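Glutathione-independent glyoxalase DJ-1 (Schizosaccharomyces pombe, PDB 4QYT) converts methylglyoxal to D-lactate in a single glutathione-independent step and helps protect the cell against reactive oxygen species. Local coordinates at residues A[6-11]-A[35-40]; A[97-102]-A[123-128]. One frame throughout, in Å; residues are numbered along the deposited sequence.

Interaction 1 (A[6-11]-A[35-40]); sequences KVCLFV and DSVYVG. With EDO (1,2-ethanediol), chain E.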
# COMPACT_ATOMS: atom_id res chain seq x y z
N LYS A 6 -10.41 4.94 -17.70
CA LYS A 6 -9.62 3.74 -17.82
C LYS A 6 -8.19 4.06 -17.40
O LYS A 6 -7.52 4.89 -18.05
CB LYS A 6 -9.67 3.31 -19.28
CG LYS A 6 -11.05 2.85 -19.72
CD LYS A 6 -11.11 2.58 -21.20
CE LYS A 6 -10.88 3.85 -22.03
NZ LYS A 6 -11.89 4.13 -23.10
N VAL A 7 -7.70 3.42 -16.35
CA VAL A 7 -6.43 3.79 -15.75
C VAL A 7 -5.35 2.75 -16.04
O VAL A 7 -5.60 1.55 -15.95
CB VAL A 7 -6.61 3.96 -14.22
CG1 VAL A 7 -5.32 4.39 -13.55
CG2 VAL A 7 -7.74 4.94 -13.92
N CYS A 8 -4.15 3.26 -16.33
CA CYS A 8 -2.94 2.45 -16.38
C CYS A 8 -2.04 2.81 -15.21
O CYS A 8 -1.62 3.98 -15.09
CB CYS A 8 -2.17 2.74 -17.67
SG CYS A 8 -0.53 2.01 -17.70
N LEU A 9 -1.73 1.82 -14.38
CA LEU A 9 -0.73 1.97 -13.33
C LEU A 9 0.53 1.25 -13.84
O LEU A 9 0.59 0.03 -13.91
CB LEU A 9 -1.29 1.36 -12.05
CG LEU A 9 -0.46 1.45 -10.81
CD1 LEU A 9 0.25 2.69 -10.54
CD2 LEU A 9 -1.24 0.98 -9.61
N PHE A 10 1.52 2.05 -14.25
CA PHE A 10 2.78 1.46 -14.68
C PHE A 10 3.48 0.83 -13.49
O PHE A 10 3.40 1.30 -12.36
CB PHE A 10 3.68 2.52 -15.31
CG PHE A 10 3.31 2.92 -16.70
CD1 PHE A 10 3.43 2.03 -17.76
CD2 PHE A 10 2.88 4.21 -17.02
CE1 PHE A 10 3.15 2.41 -19.06
CE2 PHE A 10 2.63 4.58 -18.32
CZ PHE A 10 2.76 3.69 -19.35
N VAL A 11 4.28 -0.20 -13.79
CA VAL A 11 5.01 -0.93 -12.77
C VAL A 11 6.26 -1.51 -13.41
O VAL A 11 6.23 -1.92 -14.57
CB VAL A 11 4.13 -1.99 -12.08
CG1 VAL A 11 3.76 -3.13 -13.03
CG2 VAL A 11 4.73 -2.53 -10.79
N ASP A 35 -5.59 -1.24 -15.04
CA ASP A 35 -4.64 -2.30 -15.35
C ASP A 35 -3.28 -1.91 -14.81
O ASP A 35 -2.90 -0.75 -14.92
CB ASP A 35 -4.45 -2.47 -16.88
CG ASP A 35 -5.64 -3.03 -17.63
OD1 ASP A 35 -6.44 -3.77 -17.03
OD2 ASP A 35 -5.72 -2.74 -18.83
N SER A 36 -2.52 -2.90 -14.35
CA SER A 36 -1.09 -2.71 -14.14
C SER A 36 -0.37 -3.11 -15.40
O SER A 36 -0.66 -4.15 -16.01
CB SER A 36 -0.60 -3.50 -12.93
OG SER A 36 -0.91 -4.88 -13.08
N VAL A 37 0.56 -2.25 -15.82
CA VAL A 37 1.28 -2.40 -17.08
C VAL A 37 2.77 -2.39 -16.79
O VAL A 37 3.33 -1.37 -16.37
CB VAL A 37 0.88 -1.31 -18.10
CG1 VAL A 37 1.69 -1.46 -19.36
CG2 VAL A 37 -0.63 -1.35 -18.40
N TYR A 38 3.39 -3.56 -16.99
CA TYR A 38 4.77 -3.82 -16.61
C TYR A 38 5.73 -3.41 -17.72
O TYR A 38 5.54 -3.79 -18.89
CB TYR A 38 4.91 -5.31 -16.30
CG TYR A 38 6.32 -5.83 -16.12
CD1 TYR A 38 7.13 -5.38 -15.08
CD2 TYR A 38 6.80 -6.84 -16.93
CE1 TYR A 38 8.40 -5.94 -14.84
CE2 TYR A 38 8.06 -7.38 -16.71
CZ TYR A 38 8.85 -6.96 -15.65
OH TYR A 38 10.10 -7.53 -15.51
N VAL A 39 6.80 -2.75 -17.31
CA VAL A 39 7.92 -2.43 -18.15
C VAL A 39 9.12 -3.16 -17.56
O VAL A 39 9.65 -2.81 -16.51
CB VAL A 39 8.18 -0.92 -18.14
CG1 VAL A 39 9.42 -0.55 -18.95
CG2 VAL A 39 6.96 -0.17 -18.64
N GLY A 40 9.59 -4.19 -18.27
CA GLY A 40 10.71 -4.97 -17.78
C GLY A 40 11.01 -6.18 -18.62
O GLY A 40 10.36 -6.41 -19.64
C1 EDO E . -2.45 -7.79 -10.79
O1 EDO E . -1.71 -8.57 -9.91
C2 EDO E . -2.45 -6.26 -10.65
O2 EDO E . -1.16 -5.83 -10.70
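Two neighbouring parallel strands of the central sheet of the DJ-1/PfpI fold, V7-V11 and D35-V39, meet as the two arms of a beta-alpha-beta unit whose crossover is helix 17-29. Five backbone hydrogen bonds zip them together. L9 and V11 each use both N-H and C=O: L9 N gives to D35 O (2.9 Å), L9 O receives V37 N (3.0 Å), V11 N gives to V37 O and V11 O receives V39 N, while V7 O takes D35 N. The V11 N to V37 O bond is the most bent, 142° at the hydrogen, its donor lifted 40° out of the carbonyl plane. F10 CA-H also points at V37 O (3.3 Å). On the face carrying C8, F10 and V37, the C8 sulfur, anti to its own N (chi1 170°), lies over the centre of the F10 ring, 3.8 Å above its plane, and against V37 CG2 at 3.4 Å. F10 and V37 lie side by side, and the F70 ring meets the F10 ring with nearly parallel planes. On the other face, S36 OG shares a hydrogen bond (2.6 Å) with O2 of a 1,2-ethanediol, probably from the crystallisation liquor, and is also hydrogen-bonded to N58 N. Y38 OH is hydrogen-bonded to D13 OD2 and N42 N. The backbone thus sets the register, apolar groups pack both faces, and polar ends bond outside the strands.

Interaction 2 (A[97-102]-A[123-128]); sequences QVVKEF and SGLPNK
V99 and K100 of helix 93-102 pack against S123 and L125 in the turn that leaves helix 118-122, where G124, with positive phi, closes a Schellman motif; both elements belong to the alpha/beta sandwich of the DJ-1/PfpI fold. The apolar part of the contact rests on V99 and L125, whose side chains cross at about a right angle. V99 CG1, anti to the backbone N, rests against the fork of L125, nearest CD1 (3.5 Å). I110 and M112 of strand 109-112 also touch V99, and M112 touches L125, so the pair is seated on the central sheet. S123 adds its CB and OG alongside V99, with OG 4.0 Å from V99 CG1; that hydroxyl is hydrogen-bonded to T119 O in the preceding helix 118-122. The polar part is a single bond from K100, an exposed residue. The K100 chain runs past the S123 carbonyl, CG and CD lying 3.3 and 3.2 Å from S123 O, and bends at chi3 (79°) and chi4 (66°) to curl its ammonium round the same oxygen. K100 NZ thereby donates to S123 O at 2.8 Å, almost in line with the carbonyl bond (C=O...N 166°).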
# COMPACT_ATOMS: atom_id res chain seq x y z
N GLN A 97 6.70 9.10 -23.85
CA GLN A 97 5.81 9.43 -24.96
C GLN A 97 4.36 9.53 -24.50
O GLN A 97 3.62 10.42 -24.91
CB GLN A 97 5.91 8.37 -26.05
CG GLN A 97 7.23 8.37 -26.83
CD GLN A 97 7.58 7.04 -27.53
OE1 GLN A 97 6.93 6.01 -27.36
NE2 GLN A 97 8.62 7.07 -28.31
N VAL A 98 3.94 8.62 -23.64
CA VAL A 98 2.59 8.69 -23.09
C VAL A 98 2.43 9.97 -22.29
O VAL A 98 1.41 10.65 -22.42
CB VAL A 98 2.32 7.42 -22.21
CG1 VAL A 98 1.14 7.62 -21.26
CG2 VAL A 98 2.14 6.20 -23.09
N VAL A 99 3.39 10.25 -21.40
CA VAL A 99 3.28 11.45 -20.59
C VAL A 99 3.21 12.74 -21.45
O VAL A 99 2.40 13.63 -21.19
CB VAL A 99 4.45 11.46 -19.55
CG1 VAL A 99 4.68 12.82 -18.93
CG2 VAL A 99 4.23 10.37 -18.52
N LYS A 100 4.06 12.81 -22.45
CA LYS A 100 4.06 13.96 -23.35
C LYS A 100 2.76 14.08 -24.11
O LYS A 100 2.23 15.19 -24.31
CB LYS A 100 5.23 13.87 -24.32
CG LYS A 100 6.57 14.10 -23.66
CD LYS A 100 7.72 13.92 -24.62
CE LYS A 100 7.87 15.16 -25.48
NZ LYS A 100 8.28 16.37 -24.70
N GLU A 101 2.23 12.94 -24.57
CA GLU A 101 0.97 12.99 -25.28
C GLU A 101 -0.17 13.43 -24.39
O GLU A 101 -1.07 14.16 -24.81
CB GLU A 101 0.62 11.62 -25.87
CG GLU A 101 -0.72 11.57 -26.58
CD GLU A 101 -0.85 12.57 -27.71
OE1 GLU A 101 0.16 12.76 -28.46
OE2 GLU A 101 -2.02 12.99 -27.98
N PHE A 102 -0.17 12.95 -23.14
CA PHE A 102 -1.27 13.23 -22.25
C PHE A 102 -1.24 14.65 -21.72
O PHE A 102 -2.28 15.18 -21.35
CB PHE A 102 -1.29 12.24 -21.07
CG PHE A 102 -1.94 10.91 -21.33
CD1 PHE A 102 -2.07 10.38 -22.59
CD2 PHE A 102 -2.43 10.18 -20.27
CE1 PHE A 102 -2.68 9.17 -22.77
CE2 PHE A 102 -3.02 8.96 -20.44
CZ PHE A 102 -3.16 8.45 -21.70
N SER A 123 10.90 13.59 -19.58
CA SER A 123 9.97 13.73 -20.70
C SER A 123 9.98 15.14 -21.28
O SER A 123 9.29 15.41 -22.27
CB SER A 123 8.59 13.39 -20.16
OG SER A 123 8.49 12.02 -19.81
N GLY A 124 10.63 16.06 -20.58
CA GLY A 124 10.61 17.49 -20.90
C GLY A 124 9.29 18.21 -20.65
O GLY A 124 8.98 19.15 -21.37
N LEU A 125 8.54 17.84 -19.61
CA LEU A 125 7.29 18.56 -19.30
C LEU A 125 7.53 19.99 -18.83
O LEU A 125 8.41 20.23 -18.01
CB LEU A 125 6.46 17.86 -18.22
CG LEU A 125 5.95 16.47 -18.57
CD1 LEU A 125 5.01 16.00 -17.49
CD2 LEU A 125 5.29 16.49 -19.94
N PRO A 126 6.70 20.94 -19.29
CA PRO A 126 7.00 22.35 -19.05
C PRO A 126 6.17 22.93 -17.91
O PRO A 126 6.15 24.15 -17.73
CB PRO A 126 6.59 23.00 -20.36
CG PRO A 126 5.41 22.19 -20.80
CD PRO A 126 5.76 20.77 -20.40
N ASN A 127 5.63 22.08 -17.05
CA ASN A 127 5.03 22.58 -15.82
C ASN A 127 6.05 23.44 -15.03
O ASN A 127 7.27 23.20 -15.05
CB ASN A 127 4.45 21.43 -14.96
CG ASN A 127 5.46 20.32 -14.71
OD1 ASN A 127 5.92 19.68 -15.65
ND2 ASN A 127 5.85 20.14 -13.45
N LYS A 128 5.52 24.39 -14.27
CA LYS A 128 6.39 25.25 -13.50
C LYS A 128 6.73 24.69 -12.13
O LYS A 128 7.79 24.97 -11.59
CB LYS A 128 5.76 26.64 -13.35
CG LYS A 128 5.42 27.30 -14.68
CD LYS A 128 6.62 27.30 -15.62
CE LYS A 128 6.20 27.56 -17.06
NZ LYS A 128 5.44 28.83 -17.20

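Overall arrangement
From the N terminus, the chain runs out along strand 7-12, crosses over through helix 17-29 and enters strand 34-39, parallel to the first, where interaction 1 closes its loop of 23 residues. It then builds strand 76-79, which flanks strand 7-12 on the side away from strand 34-39, before helix 93-102 opens interaction 2. That contact closes after strand 109-112 and helix 118-122, across 20 residues. The two loops follow in series, neither nested nor crossed. Interaction 1 joins strands within the central sheet; interaction 2 ties helix 93-102 to the loop between helix 118-122 and strand 129-130. Their centres lie 18 Å apart, yet F70 touches F10 of interaction 1 and V98 of the helix that carries interaction 2.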